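Local coordinates for protein amine Dehydrogenase (PDB 1JMX) that probably takes part in the oxidative deamination of primary amines, as the seven-bladed beta-propeller subunit of a quinohemoprotein amine dehydrogenase, at residues B[319-323]-B[324-328]. Numbering follows the deposited sequence.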
loop_
_atom_site.group_PDB
_atom_site.type_symbol
_atom_site.label_atom_id
_atom_site.label_comp_id
_atom_site.label_asym_id
_atom_site.label_seq_id
_atom_site.Cartn_x
_atom_site.Cartn_y
_atom_site.Cartn_z
ATOM N N ALA B 319 16.426 -1.049 24.481
ATOM C CA ALA B 319 17.746 -1.647 24.401
ATOM C C ALA B 319 18.651 -0.629 25.085
ATOM O O ALA B 319 18.477 0.575 24.899
ATOM C CB ALA B 319 18.168 -1.849 22.948
ATOM N N VAL B 320 19.541 -1.091 25.955
ATOM C CA VAL B 320 20.461 -0.185 26.636
ATOM C C VAL B 320 21.838 -0.464 26.063
ATOM O O VAL B 320 22.304 -1.597 26.086
ATOM C CB VAL B 320 20.490 -0.389 28.168
ATOM C CG1 VAL B 320 21.380 0.664 28.811
ATOM C CG2 VAL B 320 19.089 -0.303 28.743
ATOM N N PHE B 321 22.462 0.576 25.525
ATOM C CA PHE B 321 23.775 0.478 24.918
ATOM C C PHE B 321 24.838 1.291 25.626
ATOM O O PHE B 321 24.551 2.283 26.298
ATOM C CB PHE B 321 23.725 0.972 23.470
ATOM C CG PHE B 321 23.339 -0.076 22.481
ATOM C CD1 PHE B 321 22.037 -0.555 22.423
ATOM C CD2 PHE B 321 24.285 -0.580 21.587
ATOM C CE1 PHE B 321 21.680 -1.524 21.487
ATOM C CE2 PHE B 321 23.935 -1.552 20.645
ATOM C CZ PHE B 321 22.634 -2.022 20.596
ATOM N N ASN B 322 26.076 0.830 25.486
ATOM C CA ASN B 322 27.227 1.539 26.013
ATOM C C ASN B 322 27.576 2.314 24.760
ATOM O O ASN B 322 27.841 1.709 23.722
ATOM C CB ASN B 322 28.359 0.571 26.348
ATOM C CG ASN B 322 29.607 1.283 26.829
ATOM O OD1 ASN B 322 30.202 2.077 26.106
ATOM N ND2 ASN B 322 30.004 1.003 28.058
ATOM N N PRO B 323 27.527 3.652 24.811
ATOM C CA PRO B 323 27.847 4.439 23.618
ATOM C C PRO B 323 29.302 4.369 23.134
ATOM O O PRO B 323 29.571 4.572 21.950
ATOM C CB PRO B 323 27.427 5.852 24.025
ATOM C CG PRO B 323 27.689 5.866 25.479
ATOM C CD PRO B 323 27.174 4.527 25.940
ATOM N N ASP B 324 30.230 4.067 24.040
ATOM C CA ASP B 324 31.648 3.978 23.681
ATOM C C ASP B 324 31.944 2.705 22.901
ATOM O O ASP B 324 32.489 2.757 21.801
ATOM C CB ASP B 324 32.535 4.024 24.930
ATOM C CG ASP B 324 32.306 5.271 25.762
ATOM O OD1 ASP B 324 32.318 6.385 25.188
ATOM O OD2 ASP B 324 32.100 5.129 26.988
ATOM N N THR B 325 31.571 1.567 23.472
ATOM C CA THR B 325 31.801 0.291 22.823
ATOM C C THR B 325 30.747 -0.019 21.766
ATOM O O THR B 325 30.975 -0.854 20.903
ATOM C CB THR B 325 31.851 -0.856 23.861
ATOM O OG1 THR B 325 30.596 -0.945 24.546
ATOM C CG2 THR B 325 32.951 -0.599 24.888
ATOM N N LEU B 326 29.617 0.690 21.814
ATOM C CA LEU B 326 28.485 0.488 20.893
ATOM C C LEU B 326 27.888 -0.923 21.006
ATOM O O LEU B 326 27.507 -1.543 20.006
ATOM C CB LEU B 326 28.853 0.796 19.428
ATOM C CG LEU B 326 28.175 2.011 18.763
ATOM C CD1 LEU B 326 27.992 1.764 17.271
ATOM C CD2 LEU B 326 26.828 2.281 19.396
ATOM N N GLU B 327 27.804 -1.424 22.234
ATOM C CA GLU B 327 27.248 -2.742 22.454
ATOM C C GLU B 327 26.135 -2.763 23.474
ATOM O O GLU B 327 26.194 -2.081 24.495
ATOM C CB GLU B 327 28.337 -3.728 22.838
ATOM C CG GLU B 327 29.244 -4.075 21.657
ATOM C CD GLU B 327 30.240 -5.170 21.969
ATOM O OE1 GLU B 327 31.020 -5.538 21.058
ATOM O OE2 GLU B 327 30.233 -5.661 23.122
ATOM N N LYS B 328 25.120 -3.570 23.180
ATOM C CA LYS B 328 23.966 -3.693 24.040
ATOM C C LYS B 328 24.331 -4.307 25.378
ATOM O O LYS B 328 24.835 -5.427 25.444
ATOM C CB LYS B 328 22.881 -4.529 23.368
ATOM C CG LYS B 328 21.512 -4.357 24.007
ATOM C CD LYS B 328 20.526 -5.379 23.510
ATOM C CE LYS B 328 20.915 -6.755 23.993
ATOM N NZ LYS B 328 19.935 -7.778 23.551
#
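A tight beta hairpin with a G1 beta bulge joins strands 317-322 and 327-333, the third and fourth strands of one blade of the propeller, and Asn322 organises its turn. With CG anti to the backbone N (chi1 177°), the Asn322 amide lies over the bend, where OD1 accepts a nearly straight bond from Thr325 N at 3.0 Å, the donor standing above the carbonyl plane, and a weak, bent one from Asp324 N. The Thr325 side chain crosses that of Asn322 at about a right angle, with OG1 3.2 Å from Asn322 CB. In the bulge, Asn322 is paired with two residues at once, Leu326 and Glu327: its O takes weak bonds from both their N atoms, whereas Asn322 N gives a good one to Glu327 O at 3.1 Å. Between the blades, Leu277 of strand 276-281 touches both Phe321 and Leu326. The Lys328 chain carries NZ on to Asp294 and Asn331, while its CB sits over the Phe321 ring face in a CH-pi contact, 3.9 Å from the centroid. A serine in place of Phe321 would probably open a gap beneath Lys328 and take away the wall that Leu277 packs against. The Phe321 ring reaches across to the chain entering strand 327-333, with Leu326 O at its edge, 3.6 Å from CE2.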